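Aminopeptidase YwaD (Bacillus subtilis, PDB 6HC6) removes N-terminal amino acids from peptides, with a preference for residues such as arginine, lysine and leucine, as a secreted aminopeptidase that binds two zinc ions. Local coordinates at residues A384-G389 with D420-A425; L299-Y304 with S370-P375. All coordinates share one frame; numbering follows the deposited sequence.

Contact 1 (A384-G389 with D420-A425); sequences ANFIWG and DLVTAA
The ring of Phe-386 leaves strand 382-389 toward helix 412-430 and meets Val-422 and Leu-421 there. Its CB points toward the helix, and with chi1 at -63° the ring swings away from the carbonyl carbon of its own residue. In the modelled conformer of Val-422, one of two, CG, CD2 and CE2 of the ring all lie under the methyl CG2 of the valine, which is closest at CD2, 3.7 Å away. This methyl stands above the CD2 side of the ring rather than its centre, and its direction to the ring centroid runs 21° off the normal, which makes a CH-pi contact in that conformer. The valine descends from the helix onto the aromatic plane. CE2 of Phe-386 also reaches CD1 of Leu-421 at 4.0 Å; the leucine side chain crosses that of the phenylalanine at about a right angle. No hydrogen bond links the two segments, and the join is wholly apolar and buried. Around it, Phe-386 also touches Phe-320 and Leu-322 of the adjacent parallel strand 316-322, Val-337 of the antiparallel strand 334-339, and Val-347 and Ser-351 of helix 346-358. Helix 412-430 packs on the central sheet of the M28 peptidase domain through Val-422 on Leu-322 and Ala-425 on Phe-320, and meets helix 346-358 through Ala-424 on Ala-354.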
ATOM      1  N   ALA A 384      -2.671  -2.315  14.580  1.00 17.99           N
ATOM      2  CA  ALA A 384      -1.566  -3.108  14.111  1.00 18.06           C
ATOM      3  C   ALA A 384      -1.843  -3.619  12.710  1.00 20.17           C
ATOM      4  O   ALA A 384      -2.931  -3.679  12.286  1.00 19.25           O
ATOM      5  CB  ALA A 384      -1.306  -4.273  14.999  1.00 20.78           C
ATOM      6  N   ASN A 385      -0.774  -4.012  12.052  1.00 19.44           N
ATOM      7  CA  ASN A 385      -0.826  -4.574  10.725  1.00 19.51           C
ATOM      8  C   ASN A 385      -0.343  -6.027  10.731  1.00 21.84           C
ATOM      9  O   ASN A 385       0.669  -6.258  11.231  1.00 24.77           O
ATOM     10  CB  ASN A 385       0.041  -3.757   9.791  1.00 17.24           C
ATOM     11  CG  ASN A 385       0.005  -4.263   8.391  1.00 19.11           C
ATOM     12  OD1 ASN A 385      -0.982  -4.659   7.911  1.00 26.84           O
ATOM     13  ND2 ASN A 385       1.135  -4.245   7.765  1.00 16.29           N
ATOM     14  N   PHE A 386      -1.106  -6.944  10.176  1.00 20.24           N
ATOM     15  CA  PHE A 386      -0.781  -8.339  10.109  1.00 19.60           C
ATOM     16  C   PHE A 386      -0.176  -8.667   8.730  1.00 20.98           C
ATOM     17  O   PHE A 386      -0.756  -8.374   7.750  1.00 20.74           O
ATOM     18  CB  PHE A 386      -2.004  -9.200  10.356  1.00 17.25           C
ATOM     19  CG  PHE A 386      -2.604  -9.052  11.722  1.00 18.84           C
ATOM     20  CD1 PHE A 386      -3.388  -7.991  12.018  1.00 21.28           C
ATOM     21  CD2 PHE A 386      -2.382  -9.967  12.697  1.00 21.09           C
ATOM     22  CE1 PHE A 386      -3.939  -7.830  13.255  1.00 22.55           C
ATOM     23  CE2 PHE A 386      -2.923  -9.824  13.937  1.00 21.85           C
ATOM     24  CZ  PHE A 386      -3.714  -8.769  14.216  1.00 23.99           C
ATOM     25  N   ILE A 387       0.945  -9.368   8.727  1.00 18.99           N
ATOM     26  CA  ILE A 387       1.658  -9.654   7.477  1.00 17.54           C
ATOM     27  C   ILE A 387       2.584 -10.849   7.703  1.00 21.54           C
ATOM     28  O   ILE A 387       3.185 -10.988   8.775  1.00 21.31           O
ATOM     29  CB  ILE A 387       2.423  -8.395   6.999  1.00 18.59           C
ATOM     30  CG1 ILE A 387       3.269  -8.680   5.755  1.00 21.62           C
ATOM     31  CG2 ILE A 387       3.284  -7.844   8.115  1.00 19.71           C
ATOM     32  CD1 ILE A 387       3.862  -7.412   5.147  1.00 25.32           C
ATOM     33  N   TRP A 388       2.686 -11.729   6.697  1.00 21.27           N
ATOM     34  CA  TRP A 388       3.629 -12.839   6.801  1.00 25.10           C
ATOM     35  C   TRP A 388       5.037 -12.354   6.499  1.00 25.63           C
ATOM     36  O   TRP A 388       5.243 -11.459   5.673  1.00 23.83           O
ATOM     37  CB  TRP A 388       3.299 -13.984   5.835  1.00 21.08           C
ATOM     38  CG  TRP A 388       2.029 -14.717   6.094  1.00 21.08           C
ATOM     39  CD1 TRP A 388       0.847 -14.584   5.400  1.00 20.61           C
ATOM     40  CD2 TRP A 388       1.802 -15.717   7.088  1.00 22.38           C
ATOM     41  NE1 TRP A 388      -0.105 -15.440   5.923  1.00 20.62           N
ATOM     42  CE2 TRP A 388       0.459 -16.144   6.958  1.00 22.04           C
ATOM     43  CE3 TRP A 388       2.600 -16.291   8.081  1.00 24.59           C
ATOM     44  CZ2 TRP A 388      -0.094 -17.122   7.784  1.00 24.66           C
ATOM     45  CZ3 TRP A 388       2.046 -17.265   8.901  1.00 29.35           C
ATOM     46  CH2 TRP A 388       0.714 -17.666   8.748  1.00 29.72           C
ATOM     47  N   GLY A 389       6.016 -12.976   7.151  1.00 22.88           N
ATOM     48  CA  GLY A 389       7.397 -12.610   6.914  1.00 23.70           C
ATOM     49  C   GLY A 389       8.329 -13.772   7.181  1.00 25.77           C
ATOM     50  O   GLY A 389       7.971 -14.745   7.849  1.00 26.70           O
ATOM     51  N   ASP A 420      -7.767 -17.548  10.259  1.00 25.38           N
ATOM     52  CA  ASP A 420      -8.183 -18.124  11.537  1.00 27.84           C
ATOM     53  C   ASP A 420      -7.611 -17.336  12.710  1.00 29.31           C
ATOM     54  O   ASP A 420      -8.300 -17.119  13.716  1.00 27.32           O
ATOM     55  CB  ASP A 420      -7.771 -19.592  11.625  1.00 32.78           C
ATOM     56  CG  ASP A 420      -8.661 -20.497  10.793  1.00 38.32           C
ATOM     57  OD1 ASP A 420      -9.857 -20.165  10.630  1.00 34.87           O
ATOM     58  OD2 ASP A 420      -8.170 -21.540  10.307  1.00 35.47           O
ATOM     59  N   LEU A 421      -6.366 -16.870  12.591  1.00 26.36           N
ATOM     60  CA  LEU A 421      -5.754 -16.142  13.702  1.00 25.98           C
ATOM     61  C   LEU A 421      -6.427 -14.789  13.913  1.00 24.18           C
ATOM     62  O   LEU A 421      -6.815 -14.450  15.036  1.00 26.32           O
ATOM     63  CB  LEU A 421      -4.248 -15.969  13.462  1.00 27.05           C
ATOM     64  CG  LEU A 421      -3.390 -15.278  14.531  1.00 24.48           C
ATOM     65  CD1 LEU A 421      -3.498 -13.733  14.498  1.00 28.29           C
ATOM     66  CD2 LEU A 421      -3.720 -15.809  15.923  1.00 26.11           C
ATOM     67  N   VAL A 422      -6.546 -13.985  12.855  1.00 23.99           N
ATOM     68  CA  VAL A 422      -7.105 -12.648  13.033  0.58 25.01           C
ATOM     69  C   VAL A 422      -8.601 -12.721  13.319  1.00 28.95           C
ATOM     70  O   VAL A 422      -9.146 -11.876  14.049  1.00 23.34           O
ATOM     71  CB  VAL A 422      -6.802 -11.764  11.807  0.58 22.90           C
ATOM     72  CG1 VAL A 422      -7.227 -10.332  12.078  0.58 20.40           C
ATOM     73  CG2 VAL A 422      -5.310 -11.826  11.449  0.58 23.19           C
ATOM     74  N   THR A 423      -9.295 -13.728  12.772  1.00 21.17           N
ATOM     75  CA  THR A 423     -10.714 -13.873  13.110  1.00 24.68           C
ATOM     76  C   THR A 423     -10.889 -14.172  14.593  1.00 27.97           C
ATOM     77  O   THR A 423     -11.778 -13.614  15.250  1.00 27.89           O
ATOM     78  CB  THR A 423     -11.365 -14.967  12.260  1.00 26.93           C
ATOM     79  OG1 THR A 423     -11.377 -14.555  10.887  1.00 22.23           O
ATOM     80  CG2 THR A 423     -12.803 -15.210  12.703  1.00 26.89           C
ATOM     81  N   ALA A 424     -10.037 -15.038  15.143  1.00 31.02           N
ATOM     82  CA  ALA A 424     -10.119 -15.332  16.565  1.00 33.18           C
ATOM     83  C   ALA A 424      -9.719 -14.125  17.398  1.00 25.28           C
ATOM     84  O   ALA A 424     -10.256 -13.921  18.491  1.00 28.33           O
ATOM     85  CB  ALA A 424      -9.243 -16.536  16.913  1.00 27.10           C
ATOM     86  N   ALA A 425      -8.754 -13.343  16.916  1.00 24.98           N
ATOM     87  CA  ALA A 425      -8.327 -12.149  17.640  1.00 30.97           C
ATOM     88  C   ALA A 425      -9.439 -11.108  17.680  1.00 24.42           C
ATOM     89  O   ALA A 425      -9.715 -10.516  18.727  1.00 25.82           O
ATOM     90  CB  ALA A 425      -7.073 -11.559  16.989  1.00 22.85           C
TER

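Contact 2 (L299-Y304 with S370-P375); sequences LGSSHY and SSDHVP
Ser-301 and Asp-372 face each other with their polar ends meeting: OG of the serine donates a hydrogen bond to OD2 of the carboxylate, 2.6 Å long. The hydroxyl approaches OD2 on its anti side, 20° out of the carboxylate plane. Ser-301 can present it there because OG sits between its backbone N and carbonyl carbon (chi1 55°), while CB points toward the loop that carries the aspartate. A water donates to the same OD2 at 2.6 Å and accepts from the backbone N of Ser-301 at 3.0 Å. The first turn of helix 299-306 therefore grips one carboxylate oxygen twice, directly and through the water, and the helix N-terminus would probably stabilise its negative charge. In the M28 peptidase domain this helix follows the loop bearing the zinc ligand Glu-295, and the side chain of Asp-372 comes to about 3 Å from that of His-250, a ligand of the other zinc, so the aspartate belongs to the surroundings of the metal site. An alanine in place of Asp-372 would probably leave the hydroxyl of Ser-301 and the bridging water without their shared acceptor. Beside the polar pair, CB of Pro-375 points toward the helix, and the ring brings CG to rest against two hydroxyls, 3.4 Å from OG of Ser-301 and 3.6 Å from OG of Ser-302. The latter hydroxyl is hydrogen-bonded to O of Leu-298; its contact with the proline is van der Waals.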
ATOM      1  N   LEU A 299      -3.486   7.194   1.558  1.00 18.69           N
ATOM      2  CA  LEU A 299      -4.370   8.339   1.332  1.00 21.85           C
ATOM      3  C   LEU A 299      -5.797   8.055   1.777  1.00 21.04           C
ATOM      4  O   LEU A 299      -6.486   8.963   2.267  1.00 20.07           O
ATOM      5  CB  LEU A 299      -4.353   8.746  -0.137  1.00 21.65           C
ATOM      6  CG  LEU A 299      -2.985   9.228  -0.625  1.00 21.94           C
ATOM      7  CD1 LEU A 299      -3.118   9.816  -2.027  1.00 22.65           C
ATOM      8  CD2 LEU A 299      -2.375  10.247   0.338  1.00 20.44           C
ATOM      9  N   GLY A 300      -6.262   6.824   1.610  1.00 19.71           N
ATOM     10  CA  GLY A 300      -7.625   6.494   1.989  1.00 18.82           C
ATOM     11  C   GLY A 300      -7.805   6.385   3.486  1.00 22.90           C
ATOM     12  O   GLY A 300      -8.778   6.912   4.031  1.00 18.97           O
ATOM     13  N   SER A 301      -6.881   5.701   4.171  1.00 15.10           N
ATOM     14  CA  SER A 301      -7.008   5.620   5.625  1.00 16.88           C
ATOM     15  C   SER A 301      -6.761   6.976   6.282  1.00 23.78           C
ATOM     16  O   SER A 301      -7.416   7.309   7.282  1.00 21.48           O
ATOM     17  CB  SER A 301      -6.058   4.551   6.179  1.00 16.89           C
ATOM     18  OG  SER A 301      -4.736   4.798   5.757  1.00 19.42           O
ATOM     19  N   SER A 302      -5.848   7.783   5.735  1.00 19.65           N
ATOM     20  CA  SER A 302      -5.660   9.131   6.270  1.00 23.72           C
ATOM     21  C   SER A 302      -6.933   9.956   6.124  1.00 20.96           C
ATOM     22  O   SER A 302      -7.356  10.636   7.064  1.00 24.17           O
ATOM     23  CB  SER A 302      -4.496   9.834   5.570  1.00 25.81           C
ATOM     24  OG  SER A 302      -3.264   9.223   5.910  1.00 28.49           O
ATOM     25  N   HIS A 303      -7.558   9.911   4.944  1.00 22.85           N
ATOM     26  CA  HIS A 303      -8.826  10.610   4.758  1.00 21.16           C
ATOM     27  C   HIS A 303      -9.866  10.107   5.748  1.00 22.70           C
ATOM     28  O   HIS A 303     -10.567  10.899   6.388  1.00 28.07           O
ATOM     29  CB  HIS A 303      -9.336  10.420   3.332  1.00 19.93           C
ATOM     30  CG  HIS A 303     -10.610  11.155   3.050  1.00 28.88           C
ATOM     31  ND1 HIS A 303     -10.633  12.472   2.648  1.00 34.87           N
ATOM     32  CD2 HIS A 303     -11.904  10.759   3.120  1.00 32.21           C
ATOM     33  CE1 HIS A 303     -11.886  12.858   2.477  1.00 30.10           C
ATOM     34  NE2 HIS A 303     -12.677  11.837   2.759  1.00 32.37           N
ATOM     35  N   TYR A 304      -9.977   8.784   5.878  1.00 21.28           N
ATOM     36  CA  TYR A 304     -10.997   8.197   6.741  1.00 18.23           C
ATOM     37  C   TYR A 304     -10.819   8.642   8.185  1.00 25.54           C
ATOM     38  O   TYR A 304     -11.769   9.114   8.826  1.00 24.62           O
ATOM     39  CB  TYR A 304     -10.955   6.667   6.655  1.00 18.05           C
ATOM     40  CG  TYR A 304     -12.035   6.043   7.503  1.00 18.86           C
ATOM     41  CD1 TYR A 304     -13.333   5.950   7.030  1.00 23.13           C
ATOM     42  CD2 TYR A 304     -11.776   5.614   8.804  1.00 19.68           C
ATOM     43  CE1 TYR A 304     -14.343   5.425   7.813  1.00 23.51           C
ATOM     44  CE2 TYR A 304     -12.793   5.089   9.602  1.00 20.65           C
ATOM     45  CZ  TYR A 304     -14.069   4.994   9.088  1.00 22.99           C
ATOM     46  OH  TYR A 304     -15.093   4.454   9.839  1.00 21.31           O
ATOM     47  N   SER A 370       3.879   1.973   7.431  1.00 18.86           N
ATOM     48  CA  SER A 370       3.674   1.876   5.982  1.00 21.78           C
ATOM     49  C   SER A 370       2.485   0.994   5.603  1.00 22.27           C
ATOM     50  O   SER A 370       2.500   0.319   4.571  1.00 20.60           O
ATOM     51  CB  SER A 370       4.948   1.390   5.287  1.00 28.83           C
ATOM     52  OG  SER A 370       6.026   2.238   5.636  1.00 30.38           O
ATOM     53  N   SER A 371       1.437   0.996   6.417  1.00 17.54           N
ATOM     54  CA  SER A 371       0.141   0.478   5.992  1.00 18.70           C
ATOM     55  C   SER A 371      -0.932   1.234   6.754  1.00 17.70           C
ATOM     56  O   SER A 371      -0.641   2.158   7.515  1.00 18.52           O
ATOM     57  CB  SER A 371       0.014  -1.035   6.200  1.00 18.86           C
ATOM     58  OG  SER A 371      -1.119  -1.503   5.470  1.00 19.20           O
ATOM     59  N   ASP A 372      -2.180   0.832   6.553  1.00 14.88           N
ATOM     60  CA  ASP A 372      -3.300   1.663   6.961  1.00 16.23           C
ATOM     61  C   ASP A 372      -3.553   1.667   8.463  1.00 20.05           C
ATOM     62  O   ASP A 372      -4.409   2.423   8.922  1.00 19.36           O
ATOM     63  CB  ASP A 372      -4.551   1.214   6.207  1.00 14.67           C
ATOM     64  CG  ASP A 372      -4.453   1.510   4.726  1.00 18.55           C
ATOM     65  OD1 ASP A 372      -4.617   0.564   3.942  1.00 19.60           O
ATOM     66  OD2 ASP A 372      -4.218   2.689   4.346  1.00 18.33           O
ATOM     67  N   HIS A 373      -2.823   0.873   9.244  1.00 18.32           N
ATOM     68  CA  HIS A 373      -2.917   1.023  10.689  1.00 19.97           C
ATOM     69  C   HIS A 373      -2.293   2.326  11.165  1.00 18.84           C
ATOM     70  O   HIS A 373      -2.559   2.749  12.291  1.00 19.67           O
ATOM     71  CB  HIS A 373      -2.224  -0.147  11.386  1.00 18.06           C
ATOM     72  CG  HIS A 373      -0.758  -0.237  11.097  1.00 18.30           C
ATOM     73  ND1 HIS A 373      -0.254  -0.358   9.817  1.00 19.90           N
ATOM     74  CD2 HIS A 373       0.315  -0.234  11.923  1.00 21.75           C
ATOM     75  CE1 HIS A 373       1.064  -0.422   9.871  1.00 22.69           C
ATOM     76  NE2 HIS A 373       1.435  -0.344  11.138  1.00 22.03           N
ATOM     77  N   VAL A 374      -1.477   2.971  10.339  1.00 16.96           N
ATOM     78  CA  VAL A 374      -0.666   4.083  10.827  1.00 18.66           C
ATOM     79  C   VAL A 374      -1.550   5.285  11.144  1.00 18.94           C
ATOM     80  O   VAL A 374      -1.370   5.889  12.205  1.00 22.10           O
ATOM     81  CB  VAL A 374       0.452   4.446   9.833  1.00 17.45           C
ATOM     82  CG1 VAL A 374       1.124   5.759  10.234  1.00 19.71           C
ATOM     83  CG2 VAL A 374       1.487   3.323   9.771  1.00 19.48           C
ATOM     84  N   PRO A 375      -2.492   5.696  10.283  1.00 16.77           N
ATOM     85  CA  PRO A 375      -3.354   6.829  10.673  1.00 20.14           C
ATOM     86  C   PRO A 375      -4.154   6.567  11.938  1.00 20.82           C
ATOM     87  O   PRO A 375      -4.414   7.507  12.707  1.00 21.62           O
ATOM     88  CB  PRO A 375      -4.265   7.007   9.448  1.00 21.63           C
ATOM     89  CG  PRO A 375      -3.443   6.523   8.322  1.00 21.54           C
ATOM     90  CD  PRO A 375      -2.677   5.349   8.866  1.00 15.96           C
TER
HETATM   91  O   HOH W   1      -5.142   4.082   2.308  1.00 18.14           O

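Along the chain both segments of contact 2 precede those of contact 1, and their centres lie 18 Å apart within the M28 peptidase domain. Helix 373-378, which starts in 370-375, leads directly into strand 382-389 of the central mixed sheet. The two contacts also touch: CB of Asn-385 packs 3.4 Å from ND1 of His-373. Contact 1 joins that strand to helix 412-430, whereas contact 2 joins the loop at Asp-372 and the first turn of helix 373-378 to helix 299-306. Asp-323, a zinc ligand, bonds through its backbone to Phe-386 and through its carboxylate to Ser-371, so the geometry suggests that both contacts border the framework of the zinc site.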